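Long-range contacts in intradiol ring-cleavage dioxygenase (PDB 4ILV), which probably cleaves catechol-type aromatic rings between their two hydroxyl-bearing carbons, using a bound iron(III) ion in a secreted dioxygenase fused to a carbohydrate-binding module: residues V82-W87 and I131-Q136; P47-R52 and R103-T108; D38-P43 and T144-F149. All blocks are in the same frame, centred on the assembly; numbering follows the deposited sequence.

Interaction 1 of 3, residues V82-W87 and I131-Q136. With FE (Fe (III) ion), chain C.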
ATOM      1  N   VAL A  82      -2.780  -4.778 -13.644  1.00 30.20           N
ATOM      2  CA  VAL A  82      -2.522  -3.485 -13.022  1.00 28.16           C
ATOM      3  C   VAL A  82      -1.215  -3.542 -12.258  1.00 28.63           C
ATOM      4  O   VAL A  82      -1.000  -4.466 -11.480  1.00 28.05           O
ATOM      5  CB  VAL A  82      -3.641  -3.083 -12.063  1.00 29.28           C
ATOM      6  CG1 VAL A  82      -3.301  -1.756 -11.366  1.00 27.45           C
ATOM      7  CG2 VAL A  82      -4.978  -3.004 -12.815  1.00 33.63           C
ATOM      8  N   LEU A  83      -0.350  -2.552 -12.480  1.00 33.30           N
ATOM      9  CA  LEU A  83       0.897  -2.415 -11.722  1.00 29.53           C
ATOM     10  C   LEU A  83       0.637  -1.768 -10.353  1.00 29.91           C
ATOM     11  O   LEU A  83       0.064  -0.683 -10.268  1.00 29.14           O
ATOM     12  CB  LEU A  83       1.905  -1.595 -12.538  1.00 32.91           C
ATOM     13  CG  LEU A  83       3.302  -1.220 -12.013  1.00 42.26           C
ATOM     14  CD1 LEU A  83       3.316  -0.040 -11.046  1.00 53.63           C
ATOM     15  CD2 LEU A  83       3.997  -2.432 -11.411  1.00 34.21           C
ATOM     16  N   LEU A  84       1.037  -2.454  -9.282  1.00 24.58           N
ATOM     17  CA  LEU A  84       1.005  -1.894  -7.936  1.00 28.97           C
ATOM     18  C   LEU A  84       2.424  -1.848  -7.354  1.00 25.81           C
ATOM     19  O   LEU A  84       3.058  -2.878  -7.195  1.00 26.67           O
ATOM     20  CB  LEU A  84       0.106  -2.731  -7.031  1.00 22.57           C
ATOM     21  CG  LEU A  84      -1.369  -2.744  -7.449  1.00 28.04           C
ATOM     22  CD1 LEU A  84      -2.107  -3.815  -6.683  1.00 25.82           C
ATOM     23  CD2 LEU A  84      -1.980  -1.378  -7.169  1.00 23.73           C
ATOM     24  N   ASP A  85       2.901  -0.654  -7.045  1.00 26.41           N
ATOM     25  CA  ASP A  85       4.272  -0.443  -6.603  1.00 25.22           C
ATOM     26  C   ASP A  85       4.216   0.119  -5.191  1.00 24.72           C
ATOM     27  O   ASP A  85       3.833   1.269  -4.997  1.00 25.38           O
ATOM     28  CB  ASP A  85       4.955   0.532  -7.567  1.00 24.38           C
ATOM     29  CG  ASP A  85       6.463   0.700  -7.302  1.00 31.70           C
ATOM     30  OD1 ASP A  85       7.055  -0.118  -6.563  1.00 28.71           O
ATOM     31  OD2 ASP A  85       7.059   1.653  -7.861  1.00 29.44           O
ATOM     32  N   PHE A  86       4.581  -0.702  -4.209  1.00 21.12           N
ATOM     33  CA  PHE A  86       4.468  -0.326  -2.801  1.00 19.96           C
ATOM     34  C   PHE A  86       5.814   0.122  -2.227  1.00 24.38           C
ATOM     35  O   PHE A  86       6.860  -0.414  -2.589  1.00 26.00           O
ATOM     36  CB  PHE A  86       3.977  -1.519  -1.977  1.00 18.61           C
ATOM     37  CG  PHE A  86       2.537  -1.917  -2.230  1.00 20.79           C
ATOM     38  CD1 PHE A  86       1.510  -1.280  -1.557  1.00 20.00           C
ATOM     39  CD2 PHE A  86       2.224  -2.956  -3.088  1.00 22.41           C
ATOM     40  CE1 PHE A  86       0.196  -1.661  -1.743  1.00 19.16           C
ATOM     41  CE2 PHE A  86       0.906  -3.350  -3.286  1.00 29.84           C
ATOM     42  CZ  PHE A  86      -0.107  -2.703  -2.618  1.00 24.18           C
ATOM     43  N   TRP A  87       5.793   1.114  -1.345  1.00 27.37           N
ATOM     44  CA  TRP A  87       6.960   1.387  -0.510  1.00 26.01           C
ATOM     45  C   TRP A  87       6.511   1.916   0.859  1.00 28.04           C
ATOM     46  O   TRP A  87       5.381   2.397   0.998  1.00 23.20           O
ATOM     47  CB  TRP A  87       7.974   2.310  -1.214  1.00 22.67           C
ATOM     48  CG  TRP A  87       7.552   3.739  -1.356  1.00 21.26           C
ATOM     49  CD1 TRP A  87       8.006   4.804  -0.620  1.00 23.92           C
ATOM     50  CD2 TRP A  87       6.618   4.274  -2.302  1.00 17.16           C
ATOM     51  NE1 TRP A  87       7.399   5.960  -1.041  1.00 24.21           N
ATOM     52  CE2 TRP A  87       6.547   5.666  -2.074  1.00 23.22           C
ATOM     53  CE3 TRP A  87       5.819   3.709  -3.303  1.00 26.92           C
ATOM     54  CZ2 TRP A  87       5.708   6.505  -2.811  1.00 22.84           C
ATOM     55  CZ3 TRP A  87       4.985   4.546  -4.038  1.00 26.12           C
ATOM     56  CH2 TRP A  87       4.938   5.928  -3.787  1.00 22.39           C
ATOM     57  N   ILE A 131       1.216   3.217   4.293  1.00 22.58           N
ATOM     58  CA  ILE A 131       1.975   2.520   3.266  1.00 21.94           C
ATOM     59  C   ILE A 131       1.768   3.260   1.947  1.00 27.04           C
ATOM     60  O   ILE A 131       0.630   3.572   1.586  1.00 25.89           O
ATOM     61  CB  ILE A 131       1.470   1.074   3.109  1.00 20.10           C
ATOM     62  CG1 ILE A 131       1.837   0.252   4.344  1.00 20.98           C
ATOM     63  CG2 ILE A 131       2.055   0.431   1.858  1.00 18.05           C
ATOM     64  CD1 ILE A 131       1.206  -1.152   4.330  1.00 25.18           C
ATOM     65  N   HIS A 132       2.848   3.545   1.222  1.00 21.46           N
ATOM     66  CA  HIS A 132       2.709   4.243  -0.050  1.00 22.16           C
ATOM     67  C   HIS A 132       2.425   3.270  -1.191  1.00 24.07           C
ATOM     68  O   HIS A 132       2.918   2.152  -1.184  1.00 23.66           O
ATOM     69  CB  HIS A 132       3.980   5.007  -0.389  1.00 23.83           C
ATOM     70  CG  HIS A 132       4.268   6.162   0.517  1.00 29.01           C
ATOM     71  ND1 HIS A 132       3.781   7.429   0.280  1.00 27.68           N
ATOM     72  CD2 HIS A 132       5.028   6.251   1.637  1.00 22.80           C
ATOM     73  CE1 HIS A 132       4.211   8.246   1.228  1.00 26.75           C
ATOM     74  NE2 HIS A 132       4.957   7.553   2.068  1.00 25.43           N
ATOM     75  N   VAL A 133       1.656   3.709  -2.181  1.00 20.22           N
ATOM     76  CA  VAL A 133       1.397   2.875  -3.349  1.00 20.72           C
ATOM     77  C   VAL A 133       1.167   3.702  -4.618  1.00 27.12           C
ATOM     78  O   VAL A 133       0.488   4.742  -4.602  1.00 32.03           O
ATOM     79  CB  VAL A 133       0.212   1.891  -3.103  1.00 22.66           C
ATOM     80  CG1 VAL A 133      -1.100   2.656  -2.826  1.00 21.00           C
ATOM     81  CG2 VAL A 133       0.034   0.922  -4.293  1.00 27.54           C
ATOM     82  N   LYS A 134       1.760   3.247  -5.718  1.00 25.52           N
ATOM     83  CA  LYS A 134       1.426   3.765  -7.042  1.00 24.80           C
ATOM     84  C   LYS A 134       0.715   2.665  -7.828  1.00 28.24           C
ATOM     85  O   LYS A 134       1.215   1.546  -7.898  1.00 32.09           O
ATOM     86  CB  LYS A 134       2.683   4.195  -7.797  1.00 26.81           C
ATOM     87  CG  LYS A 134       3.277   5.494  -7.300  1.00 30.88           C
ATOM     88  CD  LYS A 134       4.601   5.768  -7.969  1.00 30.92           C
ATOM     89  CE  LYS A 134       5.196   7.064  -7.467  1.00 32.40           C
ATOM     90  NZ  LYS A 134       4.525   8.232  -8.100  1.00 29.35           N
ATOM     91  N   ALA A 135      -0.439   2.989  -8.415  1.00 25.94           N
ATOM     92  CA  ALA A 135      -1.216   2.036  -9.201  1.00 29.89           C
ATOM     93  C   ALA A 135      -1.312   2.498 -10.647  1.00 32.35           C
ATOM     94  O   ALA A 135      -1.616   3.661 -10.915  1.00 35.35           O
ATOM     95  CB  ALA A 135      -2.639   1.875  -8.613  1.00 26.55           C
ATOM     96  N   GLN A 136      -1.057   1.591 -11.585  1.00 30.11           N
ATOM     97  CA  GLN A 136      -1.166   1.950 -12.987  1.00 29.35           C
ATOM     98  C   GLN A 136      -1.786   0.829 -13.798  1.00 35.03           C
ATOM     99  O   GLN A 136      -1.199  -0.243 -13.938  1.00 32.34           O
ATOM    100  CB  GLN A 136       0.201   2.320 -13.569  1.00 30.18           C
ATOM    101  CG  GLN A 136       0.133   2.884 -14.987  1.00 33.62           C
ATOM    102  CD  GLN A 136       1.494   3.244 -15.548  1.00 41.60           C
ATOM    103  OE1 GLN A 136       2.511   2.663 -15.167  1.00 47.32           O
ATOM    104  NE2 GLN A 136       1.522   4.215 -16.458  1.00 45.34           N
TER
HETATM  105 FE    FE C 301       5.909   8.241   3.998  1.00 29.77          FE

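Interaction 2 of 3, residues P47-R52 and R103-T108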
ATOM      1  N   PRO A  47      12.318   5.039  -7.854  1.00 51.19           N
ATOM      2  CA  PRO A  47      11.886   4.272  -9.026  1.00 50.86           C
ATOM      3  C   PRO A  47      12.665   2.963  -9.115  1.00 47.57           C
ATOM      4  O   PRO A  47      13.669   2.806  -8.419  1.00 40.55           O
ATOM      5  CB  PRO A  47      12.242   5.193 -10.201  1.00 44.86           C
ATOM      6  CG  PRO A  47      13.325   6.074  -9.683  1.00 48.43           C
ATOM      7  CD  PRO A  47      13.012   6.285  -8.230  1.00 54.67           C
ATOM      8  N   ASP A  48      12.183   2.042  -9.945  1.00 47.45           N
ATOM      9  CA  ASP A  48      12.870   0.789 -10.238  1.00 44.79           C
ATOM     10  C   ASP A  48      12.870  -0.203  -9.087  1.00 43.37           C
ATOM     11  O   ASP A  48      13.873  -0.876  -8.863  1.00 46.34           O
ATOM     12  CB  ASP A  48      14.304   1.038 -10.730  1.00 55.89           C
ATOM     13  CG  ASP A  48      14.346   1.886 -11.987  1.00 66.84           C
ATOM     14  OD1 ASP A  48      13.491   1.672 -12.875  1.00 69.45           O
ATOM     15  OD2 ASP A  48      15.235   2.761 -12.091  1.00 72.54           O
ATOM     16  N   SER A  49      11.752  -0.300  -8.362  1.00 30.16           N
ATOM     17  CA  SER A  49      11.612  -1.309  -7.316  1.00 28.68           C
ATOM     18  C   SER A  49      11.652  -2.678  -7.990  1.00 29.17           C
ATOM     19  O   SER A  49      11.312  -2.795  -9.166  1.00 29.53           O
ATOM     20  CB  SER A  49      10.292  -1.141  -6.546  1.00 35.10           C
ATOM     21  OG  SER A  49       9.168  -1.537  -7.327  1.00 33.78           O
ATOM     22  N   PRO A  50      12.107  -3.710  -7.258  1.00 31.20           N
ATOM     23  CA  PRO A  50      12.132  -5.073  -7.798  1.00 31.60           C
ATOM     24  C   PRO A  50      10.727  -5.666  -7.819  1.00 34.34           C
ATOM     25  O   PRO A  50       9.858  -5.201  -7.086  1.00 27.88           O
ATOM     26  CB  PRO A  50      12.988  -5.825  -6.785  1.00 31.33           C
ATOM     27  CG  PRO A  50      12.780  -5.080  -5.500  1.00 28.72           C
ATOM     28  CD  PRO A  50      12.652  -3.648  -5.887  1.00 28.51           C
ATOM     29  N   PRO A  51      10.496  -6.687  -8.650  1.00 28.50           N
ATOM     30  CA  PRO A  51       9.191  -7.351  -8.554  1.00 29.04           C
ATOM     31  C   PRO A  51       9.152  -8.362  -7.403  1.00 31.28           C
ATOM     32  O   PRO A  51       9.940  -9.321  -7.386  1.00 34.65           O
ATOM     33  CB  PRO A  51       9.065  -8.064  -9.902  1.00 29.57           C
ATOM     34  CG  PRO A  51      10.504  -8.340 -10.304  1.00 35.79           C
ATOM     35  CD  PRO A  51      11.332  -7.218  -9.740  1.00 31.68           C
ATOM     36  N   ARG A  52       8.252  -8.131  -6.450  1.00 27.69           N
ATOM     37  CA  ARG A  52       8.007  -9.066  -5.351  1.00 29.74           C
ATOM     38  C   ARG A  52       6.734  -8.711  -4.592  1.00 29.90           C
ATOM     39  O   ARG A  52       6.433  -7.538  -4.396  1.00 27.79           O
ATOM     40  CB  ARG A  52       9.190  -9.072  -4.368  1.00 29.18           C
ATOM     41  CG  ARG A  52       9.602  -7.697  -3.856  1.00 24.82           C
ATOM     42  CD  ARG A  52      10.891  -7.797  -2.991  1.00 28.32           C
ATOM     43  NE  ARG A  52      11.509  -6.486  -2.755  1.00 29.76           N
ATOM     44  CZ  ARG A  52      12.781  -6.311  -2.378  1.00 38.77           C
ATOM     45  NH1 ARG A  52      13.271  -5.086  -2.197  1.00 32.33           N
ATOM     46  NH2 ARG A  52      13.586  -7.355  -2.210  1.00 38.49           N
ATOM     47  N   ARG A 103      10.558  -1.959  -0.499  1.00 23.45           N
ATOM     48  CA  ARG A 103      10.094  -1.474  -1.787  1.00 24.57           C
ATOM     49  C   ARG A 103       9.884  -2.705  -2.670  1.00 26.19           C
ATOM     50  O   ARG A 103      10.745  -3.584  -2.743  1.00 25.45           O
ATOM     51  CB  ARG A 103      11.127  -0.532  -2.417  1.00 25.04           C
ATOM     52  CG  ARG A 103      11.603   0.573  -1.471  1.00 26.48           C
ATOM     53  CD  ARG A 103      12.568   1.527  -2.148  1.00 25.21           C
ATOM     54  NE  ARG A 103      13.023   2.579  -1.244  1.00 28.55           N
ATOM     55  CZ  ARG A 103      12.364   3.716  -1.028  1.00 34.52           C
ATOM     56  NH1 ARG A 103      12.865   4.623  -0.191  1.00 27.26           N
ATOM     57  NH2 ARG A 103      11.200   3.947  -1.640  1.00 32.69           N
ATOM     58  N   GLY A 104       8.737  -2.786  -3.326  1.00 22.50           N
ATOM     59  CA  GLY A 104       8.474  -3.897  -4.225  1.00 22.88           C
ATOM     60  C   GLY A 104       7.180  -3.706  -5.003  1.00 27.24           C
ATOM     61  O   GLY A 104       6.225  -3.147  -4.475  1.00 27.08           O
ATOM     62  N   HIS A 105       7.144  -4.173  -6.250  1.00 25.75           N
ATOM     63  CA  HIS A 105       5.945  -4.032  -7.072  1.00 27.97           C
ATOM     64  C   HIS A 105       5.425  -5.372  -7.570  1.00 29.89           C
ATOM     65  O   HIS A 105       6.143  -6.385  -7.551  1.00 26.31           O
ATOM     66  CB  HIS A 105       6.197  -3.098  -8.262  1.00 25.90           C
ATOM     67  CG  HIS A 105       7.108  -3.672  -9.308  1.00 27.56           C
ATOM     68  ND1 HIS A 105       8.458  -3.387  -9.360  1.00 26.88           N
ATOM     69  CD2 HIS A 105       6.857  -4.494 -10.353  1.00 29.25           C
ATOM     70  CE1 HIS A 105       9.000  -4.026 -10.383  1.00 29.61           C
ATOM     71  NE2 HIS A 105       8.048  -4.705 -11.000  1.00 29.79           N
ATOM     72  N   GLN A 106       4.181  -5.351  -8.048  1.00 24.11           N
ATOM     73  CA  GLN A 106       3.506  -6.547  -8.538  1.00 26.54           C
ATOM     74  C   GLN A 106       2.431  -6.169  -9.546  1.00 28.66           C
ATOM     75  O   GLN A 106       2.094  -4.997  -9.695  1.00 30.64           O
ATOM     76  CB  GLN A 106       2.859  -7.305  -7.381  1.00 31.71           C
ATOM     77  CG  GLN A 106       1.752  -6.512  -6.677  1.00 25.49           C
ATOM     78  CD  GLN A 106       1.213  -7.224  -5.462  1.00 27.27           C
ATOM     79  OE1 GLN A 106       0.265  -8.004  -5.556  1.00 28.79           O
ATOM     80  NE2 GLN A 106       1.806  -6.950  -4.300  1.00 23.88           N
ATOM     81  N   PHE A 107       1.899  -7.174 -10.236  1.00 30.26           N
ATOM     82  CA  PHE A 107       0.822  -6.984 -11.205  1.00 31.78           C
ATOM     83  C   PHE A 107      -0.389  -7.801 -10.792  1.00 36.37           C
ATOM     84  O   PHE A 107      -0.243  -8.917 -10.277  1.00 32.41           O
ATOM     85  CB  PHE A 107       1.275  -7.404 -12.604  1.00 29.55           C
ATOM     86  CG  PHE A 107       2.365  -6.543 -13.161  1.00 30.92           C
ATOM     87  CD1 PHE A 107       2.066  -5.475 -13.993  1.00 35.83           C
ATOM     88  CD2 PHE A 107       3.690  -6.783 -12.833  1.00 36.46           C
ATOM     89  CE1 PHE A 107       3.072  -4.666 -14.504  1.00 37.34           C
ATOM     90  CE2 PHE A 107       4.699  -5.977 -13.337  1.00 36.56           C
ATOM     91  CZ  PHE A 107       4.386  -4.919 -14.176  1.00 36.54           C
ATOM     92  N   THR A 108      -1.587  -7.249 -10.982  1.00 30.76           N
ATOM     93  CA  THR A 108      -2.784  -7.993 -10.615  1.00 26.84           C
ATOM     94  C   THR A 108      -2.991  -9.142 -11.582  1.00 34.39           C
ATOM     95  O   THR A 108      -2.748  -9.010 -12.788  1.00 38.03           O
ATOM     96  CB  THR A 108      -4.060  -7.121 -10.592  1.00 25.50           C
ATOM     97  OG1 THR A 108      -4.232  -6.480 -11.860  1.00 26.01           O
ATOM     98  CG2 THR A 108      -4.005  -6.096  -9.486  1.00 22.64           C
TER
HETATM   99  O   HOH W   1       4.398  -5.560  -4.490  1.00 21.05           O

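Interaction 3 of 3, residues D38-P43 and T144-F149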
ATOM      1  N   ASP A  38      -6.211  10.202  -4.788  1.00 48.12           N
ATOM      2  CA  ASP A  38      -4.758  10.258  -4.909  1.00 48.86           C
ATOM      3  C   ASP A  38      -4.147  11.077  -3.773  1.00 49.27           C
ATOM      4  O   ASP A  38      -4.827  11.883  -3.143  1.00 45.25           O
ATOM      5  CB  ASP A  38      -4.343  10.846  -6.261  1.00 53.41           C
ATOM      6  CG  ASP A  38      -4.866  12.246  -6.476  1.00 65.31           C
ATOM      7  OD1 ASP A  38      -6.075  12.401  -6.751  1.00 68.88           O
ATOM      8  OD2 ASP A  38      -4.062  13.193  -6.366  1.00 72.64           O
ATOM      9  N   GLN A  39      -2.864  10.852  -3.510  1.00 44.57           N
ATOM     10  CA  GLN A  39      -2.131  11.625  -2.512  1.00 47.21           C
ATOM     11  C   GLN A  39      -0.698  11.825  -2.982  1.00 45.25           C
ATOM     12  O   GLN A  39      -0.266  11.227  -3.968  1.00 44.41           O
ATOM     13  CB  GLN A  39      -2.148  10.937  -1.145  1.00 40.60           C
ATOM     14  CG  GLN A  39      -3.515  10.902  -0.497  1.00 48.27           C
ATOM     15  CD  GLN A  39      -3.458  10.814   1.007  1.00 49.53           C
ATOM     16  OE1 GLN A  39      -2.567  10.182   1.574  1.00 53.19           O
ATOM     17  NE2 GLN A  39      -4.415  11.459   1.671  1.00 49.09           N
ATOM     18  N   MET A  40       0.044  12.670  -2.283  1.00 45.74           N
ATOM     19  CA  MET A  40       1.406  12.963  -2.706  1.00 50.13           C
ATOM     20  C   MET A  40       2.357  11.763  -2.613  1.00 42.22           C
ATOM     21  O   MET A  40       2.146  10.815  -1.843  1.00 38.61           O
ATOM     22  CB  MET A  40       1.950  14.193  -1.968  1.00 60.73           C
ATOM     23  CG  MET A  40       1.903  14.119  -0.455  1.00 63.68           C
ATOM     24  SD  MET A  40       2.561  15.638   0.266  1.00 89.23           S
ATOM     25  CE  MET A  40       1.520  16.863  -0.527  1.00 59.56           C
ATOM     26  N   GLU A  41       3.390  11.808  -3.443  1.00 44.49           N
ATOM     27  CA  GLU A  41       4.404  10.767  -3.509  1.00 45.16           C
ATOM     28  C   GLU A  41       5.306  10.751  -2.272  1.00 45.38           C
ATOM     29  O   GLU A  41       5.593   9.693  -1.720  1.00 47.17           O
ATOM     30  CB  GLU A  41       5.246  10.997  -4.765  1.00 50.12           C
ATOM     31  CG  GLU A  41       6.394  10.036  -4.989  1.00 47.75           C
ATOM     32  CD  GLU A  41       7.110  10.312  -6.303  1.00 51.52           C
ATOM     33  OE1 GLU A  41       6.594   9.915  -7.369  1.00 50.13           O
ATOM     34  OE2 GLU A  41       8.169  10.971  -6.272  1.00 57.35           O
ATOM     35  N   GLY A  42       5.737  11.931  -1.839  1.00 46.99           N
ATOM     36  CA  GLY A  42       6.667  12.046  -0.730  1.00 49.24           C
ATOM     37  C   GLY A  42       8.096  11.968  -1.234  1.00 51.66           C
ATOM     38  O   GLY A  42       8.338  11.497  -2.351  1.00 51.25           O
ATOM     39  N   PRO A  43       9.055  12.448  -0.422  1.00 51.84           N
ATOM     40  CA  PRO A  43      10.460  12.470  -0.836  1.00 49.68           C
ATOM     41  C   PRO A  43      11.090  11.080  -0.914  1.00 49.50           C
ATOM     42  O   PRO A  43      12.123  10.931  -1.559  1.00 47.73           O
ATOM     43  CB  PRO A  43      11.135  13.313   0.257  1.00 54.48           C
ATOM     44  CG  PRO A  43      10.258  13.164   1.446  1.00 55.46           C
ATOM     45  CD  PRO A  43       8.859  13.045   0.910  1.00 54.98           C
ATOM     46  N   THR A 144      -0.977   7.931  -7.752  1.00 29.37           N
ATOM     47  CA  THR A 144      -0.134   7.913  -6.553  1.00 33.28           C
ATOM     48  C   THR A 144      -0.988   8.144  -5.321  1.00 32.48           C
ATOM     49  O   THR A 144      -1.762   9.107  -5.265  1.00 32.05           O
ATOM     50  CB  THR A 144       0.941   9.009  -6.605  1.00 32.83           C
ATOM     51  OG1 THR A 144       1.794   8.781  -7.731  1.00 30.09           O
ATOM     52  CG2 THR A 144       1.782   9.022  -5.311  1.00 25.31           C
ATOM     53  N   THR A 145      -0.853   7.275  -4.327  1.00 30.41           N
ATOM     54  CA  THR A 145      -1.707   7.390  -3.151  1.00 30.27           C
ATOM     55  C   THR A 145      -1.107   6.715  -1.927  1.00 26.30           C
ATOM     56  O   THR A 145       0.029   6.248  -1.959  1.00 27.64           O
ATOM     57  CB  THR A 145      -3.147   6.861  -3.459  1.00 32.34           C
ATOM     58  OG1 THR A 145      -4.031   7.185  -2.387  1.00 28.58           O
ATOM     59  CG2 THR A 145      -3.160   5.358  -3.689  1.00 30.42           C
ATOM     60  N   GLN A 146      -1.866   6.680  -0.839  1.00 26.48           N
ATOM     61  CA  GLN A 146      -1.401   6.047   0.389  1.00 28.31           C
ATOM     62  C   GLN A 146      -2.503   5.230   1.058  1.00 26.85           C
ATOM     63  O   GLN A 146      -3.691   5.479   0.837  1.00 28.70           O
ATOM     64  CB  GLN A 146      -0.923   7.116   1.373  1.00 30.37           C
ATOM     65  CG  GLN A 146       0.165   7.999   0.825  1.00 38.92           C
ATOM     66  CD  GLN A 146       0.614   9.049   1.815  1.00 41.24           C
ATOM     67  OE1 GLN A 146       0.520   8.856   3.033  1.00 32.77           O
ATOM     68  NE2 GLN A 146       1.114  10.168   1.301  1.00 40.95           N
ATOM     69  N   LEU A 147      -2.109   4.271   1.890  1.00 23.77           N
ATOM     70  CA  LEU A 147      -3.074   3.521   2.687  1.00 19.85           C
ATOM     71  C   LEU A 147      -2.882   3.793   4.172  1.00 24.91           C
ATOM     72  O   LEU A 147      -1.747   3.841   4.655  1.00 27.47           O
ATOM     73  CB  LEU A 147      -2.941   2.024   2.416  1.00 23.85           C
ATOM     74  CG  LEU A 147      -2.983   1.618   0.940  1.00 26.81           C
ATOM     75  CD1 LEU A 147      -2.826   0.110   0.806  1.00 28.89           C
ATOM     76  CD2 LEU A 147      -4.264   2.102   0.243  1.00 29.32           C
ATOM     77  N   TYR A 148      -3.988   3.949   4.898  1.00 23.71           N
ATOM     78  CA  TYR A 148      -3.934   4.265   6.329  1.00 29.05           C
ATOM     79  C   TYR A 148      -4.494   3.137   7.181  1.00 28.60           C
ATOM     80  O   TYR A 148      -5.136   2.220   6.666  1.00 28.06           O
ATOM     81  CB  TYR A 148      -4.672   5.572   6.639  1.00 28.90           C
ATOM     82  CG  TYR A 148      -4.035   6.776   5.984  1.00 30.41           C
ATOM     83  CD1 TYR A 148      -2.880   7.335   6.503  1.00 30.65           C
ATOM     84  CD2 TYR A 148      -4.585   7.347   4.843  1.00 27.59           C
ATOM     85  CE1 TYR A 148      -2.286   8.434   5.915  1.00 26.01           C
ATOM     86  CE2 TYR A 148      -3.994   8.448   4.243  1.00 31.88           C
ATOM     87  CZ  TYR A 148      -2.836   8.981   4.789  1.00 33.67           C
ATOM     88  OH  TYR A 148      -2.227  10.073   4.218  1.00 33.10           O
ATOM     89  N   PHE A 149      -4.241   3.232   8.485  1.00 24.84           N
ATOM     90  CA  PHE A 149      -4.589   2.209   9.460  1.00 19.63           C
ATOM     91  C   PHE A 149      -5.684   2.699  10.380  1.00 25.46           C
ATOM     92  O   PHE A 149      -5.652   3.851  10.812  1.00 30.87           O
ATOM     93  CB  PHE A 149      -3.348   1.851  10.307  1.00 20.87           C
ATOM     94  CG  PHE A 149      -2.292   1.135   9.527  1.00 21.33           C
ATOM     95  CD1 PHE A 149      -2.107  -0.227   9.678  1.00 26.45           C
ATOM     96  CD2 PHE A 149      -1.514   1.815   8.605  1.00 19.73           C
ATOM     97  CE1 PHE A 149      -1.148  -0.902   8.931  1.00 20.16           C
ATOM     98  CE2 PHE A 149      -0.544   1.153   7.862  1.00 23.49           C
ATOM     99  CZ  PHE A 149      -0.365  -0.212   8.025  1.00 22.91           C
TER
HETATM  100  O   HOH W   2       2.228   8.101  -1.930  1.00 31.07           O

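Interaction 1 of 3, residues V82-W87 and I131-Q136
His132 lies against one face of the indole of Trp87, its partner in an antiparallel hydrogen-bonded pair. With CG anti to the carbonyl carbon (chi1 -68°), the histidine runs along that face, starting from CB over the six-membered ring. CG and CD2 follow, 3.5 and 3.6 Å from Trp87 NE1, while ND1 passes 3.8 Å from Trp87 CZ2. The imidazole thus forms an offset stack on the five-membered ring, the planes only 8° apart. At the tip, NE2 binds the iron at 2.3 Å; a flat imidazole suits this place, as the indole along one face probably limits its tilt. Tyr95, Tyr124 and His130 also bind the metal. The backbone fixes the root: His132 N donates to Trp87 O at 2.8 Å, nearly along the C=O axis. On the other face of the sheet, Val133 CG2 lies over the Phe86 ring, and Leu84 CD2 meets Ala135 CB at 3.6 Å, where a small residue fits. Strands 83-87 and 130-136 are the central pair of a four-stranded antiparallel sheet, flanked by 103-107 and 143-148; the face bearing Phe86 and Leu84 packs on the second sheet (strands 64-72, 113-119) in a beta sandwich, as in intradiol dioxygenases.

Interaction 2 of 3, residues P47-R52 and R103-T108
Ser49 OG accepts a hydrogen bond from His105 ND1 at 2.8 Å, the hydroxyl lying almost exactly in the imidazole plane. His105 is held by its backbone as well: its N donates to Pro50 O at 3.0 Å, and its O receives the N-H of Arg52, also at 3.0 Å. Pro51, which has no N-H to offer, lies between these two bonds and sets its CA over a face of the imidazole. The guanidinium of Arg52 comes back along the strand and grips one atom side-on, NE and NH1 each 3.0 Å from Arg103 O, which lies in the guanidinium plane. An extended chain from CG to NE gives it this span. Shortened to an alanine here, the residue would lose both N-H groups, and Arg103 O would probably be left without these two donors. Glycine suits position 104, because a CB would run into CG of Arg52.

Strand 103-107 is an outermost strand of the antiparallel sheet within this chain. Residues 49-52 of the irregular segment run at 67° to residues 103-105, joined by a single beta bridge at Pro51 and His105 instead of adding a full strand. Beyond the direct bonds, a water donates to Arg52 O at 2.8 Å and, weakly, to Gly104 O, and accepts from Gln106 NE2 at 2.9 Å. Farther out, Ser49 OG also bonds Asp85 OD1 on the next strand, consistent with the hydroxyl donating to the carboxylate while it accepts from the imidazole. The guanidinium of Arg103 turns away from this contact to the backbone oxygens of Tyr44 and Asp96.

Interaction 3 of 3, residues D38-P43 and T144-F149
The ring of Tyr148 meets the amide of Gln39 at its edge, the two planes 78° apart. Tyr148 OH donates to Gln39 OE1 at 2.7 Å, arriving on a lone pair in the carbonyl plane. Gln39 OE1 lies over one face of the Gln146 amide, 3.4 Å from Gln146 CD, and the two amides stand 79° to one another. Gln39 is thus approached by the tyrosine edge-on and by Gln146 broadside. A glutamine suits this place because its far end offers both an acceptor and a donor: NE2 bonds Leu160 O. Gln39 is carried in by CG anti to the carbonyl carbon (chi1 -68°), with an extended chain beyond it, and its backbone N gives Thr144 O a 2.7 Å bond.

The setting is strand 143-148, an outermost strand, within this chain, of the antiparallel sheet; residues 38-41 of the irregular N-terminal segment run roughly at right angles to it and make a single direct backbone hydrogen bond with it. A water also spans the crossing, donating to Met40 O at 2.7 Å and to Thr145 O at 2.9 Å. Gln146 NE2 adds a weak bond to Met40 O, while its OE1 takes a bond from Arg127. Nearby, the methyl CG2 of Thr144 rests 3.6 Å from Glu41 CA, and a threonine serves both needs here because its hydroxyl binds Lys134 NZ, which also forms a salt bridge with Glu41. Gln146 packs against the iron ligands His130 and His132, its side chain coming within about 6 Å of the metal.

Overall arrangement
From the N terminus, residues 38-43 open the longest loop, which interaction 3 closes about a hundred residues later at strand 143-148. The other two contacts nest inside it. Segment 47-52 follows almost at once and is met by strand 103-107 in interaction 2; interaction 1 begins between these two, at strand 83-87, and ends beyond them at 130-136, so interactions 1 and 2 cross. Interaction 1 joins the middle strands of the sheet, whereas interactions 2 and 3 lay the N-terminal loop on the two outer ones. A hydrogen bond from Ser49 and a salt bridge from Glu41 tie that loop to the middle strands as well.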